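Hydrazine synthase beta subunit (Candidatus Kuenenia stuttgartiensis, PDB 5C2V) forms part of the complex that condenses nitric oxide with ammonium to make hydrazine, and may modulate passage of the hydroxylamine intermediate between the gamma and alpha active sites. Local coordinates at residues 269-282 and 311-325. Sequence-based numbering, arbitrary orientation.
Sequences YIGVRGMHRVTILD and YLVARVPTGLGPSSV
V278 and V316 form a reciprocal backbone pair across antiparallel strands 277-282 and 312-317: each N donates to the other residue's O at 2.9 Å. V316 O accepts a second hydrogen bond, from the hydroxyl of T318 two residues on (OG1 to O, 3.0 Å), so two donors grip one carbonyl. Further along, I280 N donates to A314 O, and I280 O takes A314 N at 3.0 Å together with a weak bond from V313 N. V313 and A314 thus both face I280 in a classic beta bulge, beyond which D282 N reaches Y311 O almost straight, at 2.9 Å. D282 OD1 turns to D284 N and caps the helix that follows.

On one face of this sheet R277 and R315 run side by side, their guanidinium planes only 14° apart and R315 CD lying over a face of the R277 group. Acidic partners would offset the like charges: R277 NH2 bridges to D253 and R315 NH1 to D248, while T279 OG1, at the edge of the R315 guanidinium, bonds D253 as well. On the other face, I280 CD1 meets V316 CG2.

At the loop end, H276 ND1 accepts G321 N at 3.1 Å, the donor tilted 23° from the ring plane. With CG beside its own backbone N (chi1 -41°), the imidazole takes L320 CD2 over its face in a CH-pi contact, 3.9 Å from the centroid. Its NE2 bonds D52 of the gamma subunit, so both ring nitrogens are engaged. H276 and R277 together oppose V272 in a G1 bulge of the hairpin.

Strand 312-317 completes a four-stranded blade and the chain then crosses into strand 322-327, where V325 packs against G271: the blade-to-blade passage of a beta-propeller.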
loop_
_atom_site.group_PDB
_atom_site.type_symbol
_atom_site.label_atom_id
_atom_site.label_comp_id
_atom_site.label_asym_id
_atom_site.label_seq_id
_atom_site.Cartn_x
_atom_site.Cartn_y
_atom_site.Cartn_z
ATOM N N TYR B 269 23.224 -28.372 -21.335
ATOM C CA TYR B 269 23.905 -29.052 -20.236
ATOM C C TYR B 269 25.282 -28.445 -19.995
ATOM O O TYR B 269 26.088 -28.342 -20.915
ATOM C CB TYR B 269 24.020 -30.550 -20.528
ATOM C CG TYR B 269 22.686 -31.220 -20.774
ATOM C CD1 TYR B 269 22.094 -31.193 -22.030
ATOM C CD2 TYR B 269 22.016 -31.872 -19.748
ATOM C CE1 TYR B 269 20.874 -31.796 -22.258
ATOM C CE2 TYR B 269 20.793 -32.482 -19.969
ATOM C CZ TYR B 269 20.229 -32.441 -21.226
ATOM O OH TYR B 269 19.015 -33.043 -21.459
ATOM N N ILE B 270 25.543 -28.044 -18.755
ATOM C CA ILE B 270 26.788 -27.361 -18.415
ATOM C C ILE B 270 27.542 -28.041 -17.281
ATOM O O ILE B 270 27.058 -28.097 -16.150
ATOM C CB ILE B 270 26.529 -25.897 -18.005
ATOM C CG1 ILE B 270 25.846 -25.131 -19.138
ATOM C CG2 ILE B 270 27.832 -25.218 -17.600
ATOM C CD1 ILE B 270 25.506 -23.700 -18.784
ATOM N N GLY B 271 28.726 -28.562 -17.584
ATOM C CA GLY B 271 29.602 -29.058 -16.544
ATOM C C GLY B 271 30.099 -27.910 -15.688
ATOM O O GLY B 271 30.699 -26.960 -16.193
ATOM N N VAL B 272 29.853 -27.999 -14.388
ATOM C CA VAL B 272 30.355 -27.013 -13.442
ATOM C C VAL B 272 31.446 -27.669 -12.617
ATOM O O VAL B 272 31.176 -28.509 -11.746
ATOM C CB VAL B 272 29.246 -26.472 -12.521
ATOM C CG1 VAL B 272 29.772 -25.325 -11.683
ATOM C CG2 VAL B 272 28.045 -26.024 -13.342
ATOM N N ARG B 273 32.673 -27.242 -12.895
ATOM C CA ARG B 273 33.883 -27.909 -12.436
ATOM C C ARG B 273 34.216 -27.573 -10.989
ATOM O O ARG B 273 34.601 -28.444 -10.211
ATOM C CB ARG B 273 35.048 -27.526 -13.352
ATOM C CG ARG B 273 36.241 -28.459 -13.314
ATOM C CD ARG B 273 37.340 -27.938 -14.228
ATOM N NE ARG B 273 38.356 -28.945 -14.512
ATOM C CZ ARG B 273 39.463 -29.112 -13.797
ATOM N NH1 ARG B 273 39.700 -28.334 -12.750
ATOM N NH2 ARG B 273 40.333 -30.056 -14.130
ATOM N N GLY B 274 34.067 -26.300 -10.638
ATOM C CA GLY B 274 34.349 -25.847 -9.291
ATOM C C GLY B 274 33.332 -26.362 -8.293
ATOM O O GLY B 274 33.682 -26.746 -7.177
ATOM N N MET B 275 32.066 -26.359 -8.694
ATOM C CA MET B 275 30.985 -26.793 -7.816
ATOM C C MET B 275 30.601 -28.256 -8.016
ATOM O O MET B 275 29.653 -28.737 -7.397
ATOM C CB MET B 275 29.757 -25.904 -8.007
ATOM C CG MET B 275 29.947 -24.501 -7.469
ATOM S SD MET B 275 30.639 -24.485 -5.804
ATOM C CE MET B 275 29.266 -25.140 -4.860
ATOM N N HIS B 276 31.321 -28.947 -8.895
ATOM C CA HIS B 276 31.149 -30.387 -9.093
ATOM C C HIS B 276 29.714 -30.795 -9.405
ATOM O O HIS B 276 29.174 -31.695 -8.761
ATOM C CB HIS B 276 31.618 -31.154 -7.853
ATOM C CG HIS B 276 32.883 -30.626 -7.254
ATOM N ND1 HIS B 276 34.072 -30.575 -7.952
ATOM C CD2 HIS B 276 33.145 -30.128 -6.025
ATOM C CE1 HIS B 276 35.011 -30.067 -7.175
ATOM N NE2 HIS B 276 34.478 -29.786 -6.002
ATOM N N ARG B 277 29.089 -30.146 -10.382
ATOM C CA ARG B 277 27.693 -30.471 -10.676
ATOM C C ARG B 277 27.312 -30.133 -12.106
ATOM O O ARG B 277 27.959 -29.318 -12.740
ATOM C CB ARG B 277 26.766 -29.740 -9.703
ATOM C CG ARG B 277 26.809 -28.227 -9.828
ATOM C CD ARG B 277 26.246 -27.556 -8.588
ATOM N NE ARG B 277 26.186 -26.105 -8.734
ATOM C CZ ARG B 277 25.962 -25.261 -7.731
ATOM N NH1 ARG B 277 25.783 -25.720 -6.500
ATOM N NH2 ARG B 277 25.922 -23.956 -7.962
ATOM N N VAL B 278 26.253 -30.755 -12.614
ATOM C CA VAL B 278 25.801 -30.459 -13.969
ATOM C C VAL B 278 24.559 -29.576 -13.949
ATOM O O VAL B 278 23.515 -29.967 -13.430
ATOM C CB VAL B 278 25.500 -31.742 -14.763
ATOM C CG1 VAL B 278 24.935 -31.393 -16.132
ATOM C CG2 VAL B 278 26.757 -32.586 -14.899
ATOM N N THR B 279 24.682 -28.381 -14.517
ATOM C CA THR B 279 23.565 -27.448 -14.581
ATOM C C THR B 279 22.790 -27.620 -15.883
ATOM O O THR B 279 23.335 -27.446 -16.974
ATOM C CB THR B 279 24.037 -25.988 -14.453
ATOM O OG1 THR B 279 24.453 -25.738 -13.104
ATOM C CG2 THR B 279 22.911 -25.031 -14.806
ATOM N N ILE B 280 21.516 -27.975 -15.755
ATOM C CA ILE B 280 20.646 -28.178 -16.905
ATOM C C ILE B 280 19.635 -27.046 -17.023
ATOM O O ILE B 280 18.893 -26.757 -16.074
ATOM C CB ILE B 280 19.897 -29.518 -16.816
ATOM C CG1 ILE B 280 20.870 -30.649 -16.471
ATOM C CG2 ILE B 280 19.161 -29.806 -18.117
ATOM C CD1 ILE B 280 20.202 -31.988 -16.272
ATOM N N LEU B 281 19.615 -26.416 -18.196
ATOM C CA LEU B 281 18.763 -25.260 -18.455
ATOM C C LEU B 281 17.749 -25.529 -19.565
ATOM O O LEU B 281 17.990 -26.345 -20.459
ATOM C CB LEU B 281 19.616 -24.046 -18.828
ATOM C CG LEU B 281 20.731 -23.638 -17.864
ATOM C CD1 LEU B 281 21.525 -22.475 -18.434
ATOM C CD2 LEU B 281 20.155 -23.282 -16.505
ATOM N N ASP B 282 16.628 -24.813 -19.512
ATOM C CA ASP B 282 15.581 -24.929 -20.521
ATOM C C ASP B 282 15.857 -23.917 -21.627
ATOM O O ASP B 282 15.789 -22.709 -21.406
ATOM C CB ASP B 282 14.204 -24.695 -19.891
ATOM C CG ASP B 282 13.056 -25.058 -20.820
ATOM O OD1 ASP B 282 13.080 -24.664 -22.005
ATOM O OD2 ASP B 282 12.119 -25.741 -20.355
ATOM N N TYR B 311 14.690 -19.972 -16.067
ATOM C CA TYR B 311 15.075 -21.010 -17.023
ATOM C C TYR B 311 15.826 -22.216 -16.444
ATOM O O TYR B 311 16.232 -23.094 -17.203
ATOM C CB TYR B 311 15.902 -20.415 -18.171
ATOM C CG TYR B 311 16.989 -19.440 -17.781
ATOM C CD1 TYR B 311 18.224 -19.886 -17.325
ATOM C CD2 TYR B 311 16.797 -18.071 -17.914
ATOM C CE1 TYR B 311 19.225 -18.993 -16.985
ATOM C CE2 TYR B 311 17.790 -17.173 -17.578
ATOM C CZ TYR B 311 19.003 -17.638 -17.115
ATOM O OH TYR B 311 19.991 -16.742 -16.780
ATOM N N LEU B 312 16.017 -22.287 -15.129
ATOM C CA LEU B 312 16.835 -23.378 -14.597
ATOM C C LEU B 312 16.015 -24.649 -14.413
ATOM O O LEU B 312 15.091 -24.694 -13.600
ATOM C CB LEU B 312 17.464 -22.979 -13.257
ATOM C CG LEU B 312 18.104 -24.103 -12.433
ATOM C CD1 LEU B 312 19.385 -24.610 -13.083
ATOM C CD2 LEU B 312 18.359 -23.661 -10.996
ATOM N N VAL B 313 16.361 -25.681 -15.178
ATOM C CA VAL B 313 15.737 -26.988 -15.017
ATOM C C VAL B 313 16.236 -27.724 -13.778
ATOM O O VAL B 313 15.443 -28.122 -12.924
ATOM C CB VAL B 313 15.973 -27.883 -16.250
ATOM C CG1 VAL B 313 15.358 -29.258 -16.034
ATOM C CG2 VAL B 313 15.407 -27.227 -17.500
ATOM N N ALA B 314 17.553 -27.898 -13.679
ATOM C CA ALA B 314 18.114 -28.671 -12.568
ATOM C C ALA B 314 19.593 -28.396 -12.302
ATOM O O ALA B 314 20.297 -27.858 -13.151
ATOM C CB ALA B 314 17.906 -30.161 -12.818
ATOM N N ARG B 315 20.051 -28.764 -11.108
ATOM C CA ARG B 315 21.480 -28.899 -10.842
ATOM C C ARG B 315 21.745 -30.275 -10.236
ATOM O O ARG B 315 21.319 -30.568 -9.119
ATOM C CB ARG B 315 21.982 -27.789 -9.918
ATOM C CG ARG B 315 21.895 -26.397 -10.523
ATOM C CD ARG B 315 22.545 -25.359 -9.623
ATOM N NE ARG B 315 22.508 -24.024 -10.214
ATOM C CZ ARG B 315 22.038 -22.947 -9.593
ATOM N NH1 ARG B 315 21.563 -23.046 -8.358
ATOM N NH2 ARG B 315 22.041 -21.771 -10.205
ATOM N N VAL B 316 22.459 -31.109 -10.985
ATOM C CA VAL B 316 22.623 -32.518 -10.641
ATOM C C VAL B 316 23.997 -32.832 -10.046
ATOM O O VAL B 316 25.022 -32.486 -10.636
ATOM C CB VAL B 316 22.395 -33.409 -11.876
ATOM C CG1 VAL B 316 22.262 -34.858 -11.464
ATOM C CG2 VAL B 316 21.148 -32.961 -12.624
ATOM N N PRO B 317 24.017 -33.481 -8.869
ATOM C CA PRO B 317 25.253 -33.918 -8.206
ATOM C C PRO B 317 26.151 -34.752 -9.117
ATOM O O PRO B 317 25.664 -35.612 -9.851
ATOM C CB PRO B 317 24.741 -34.760 -7.035
ATOM C CG PRO B 317 23.401 -34.195 -6.735
ATOM C CD PRO B 317 22.824 -33.797 -8.065
ATOM N N THR B 318 27.453 -34.495 -9.058
ATOM C CA THR B 318 28.417 -35.172 -9.917
ATOM C C THR B 318 29.649 -35.541 -9.092
ATOM O O THR B 318 29.707 -35.255 -7.896
ATOM C CB THR B 318 28.817 -34.275 -11.114
ATOM O OG1 THR B 318 27.680 -33.515 -11.540
ATOM C CG2 THR B 318 29.315 -35.101 -12.290
ATOM N N GLY B 319 30.627 -36.182 -9.724
ATOM C CA GLY B 319 31.910 -36.420 -9.092
ATOM C C GLY B 319 32.708 -35.132 -9.062
ATOM O O GLY B 319 32.217 -34.081 -9.475
ATOM N N LEU B 320 33.941 -35.206 -8.581
ATOM C CA LEU B 320 34.763 -34.011 -8.444
ATOM C C LEU B 320 35.407 -33.617 -9.773
ATOM O O LEU B 320 36.003 -34.449 -10.458
ATOM C CB LEU B 320 35.830 -34.227 -7.369
ATOM C CG LEU B 320 35.292 -34.734 -6.026
ATOM C CD1 LEU B 320 36.394 -34.793 -4.981
ATOM C CD2 LEU B 320 34.130 -33.874 -5.539
ATOM N N GLY B 321 35.285 -32.340 -10.124
ATOM C CA GLY B 321 35.835 -31.813 -11.364
ATOM C C GLY B 321 35.227 -32.273 -12.684
ATOM O O GLY B 321 35.943 -32.793 -13.539
ATOM N N PRO B 322 33.907 -32.084 -12.867
ATOM C CA PRO B 322 33.273 -32.448 -14.141
ATOM C C PRO B 322 33.619 -31.466 -15.260
ATOM O O PRO B 322 32.821 -30.591 -15.595
ATOM C CB PRO B 322 31.780 -32.403 -13.814
ATOM C CG PRO B 322 31.673 -31.405 -12.732
ATOM C CD PRO B 322 32.937 -31.503 -11.923
ATOM N N SER B 323 34.810 -31.623 -15.829
ATOM C CA SER B 323 35.329 -30.685 -16.820
ATOM C C SER B 323 34.655 -30.788 -18.190
ATOM O O SER B 323 34.750 -29.864 -18.998
ATOM C CB SER B 323 36.839 -30.887 -16.979
ATOM O OG SER B 323 37.151 -32.258 -17.160
ATOM N N SER B 324 33.979 -31.902 -18.455
ATOM C CA SER B 324 33.370 -32.110 -19.766
ATOM C C SER B 324 32.089 -32.937 -19.705
ATOM O O SER B 324 31.943 -33.812 -18.854
ATOM C CB SER B 324 34.369 -32.785 -20.709
ATOM O OG SER B 324 33.847 -32.886 -22.022
ATOM N N VAL B 325 31.165 -32.650 -20.617
ATOM C CA VAL B 325 29.912 -33.393 -20.705
ATOM C C VAL B 325 29.574 -33.746 -22.149
ATOM O O VAL B 325 30.011 -33.070 -23.081
ATOM C CB VAL B 325 28.732 -32.602 -20.100
ATOM C CG1 VAL B 325 28.829 -32.568 -18.581
ATOM C CG2 VAL B 325 28.680 -31.196 -20.679
#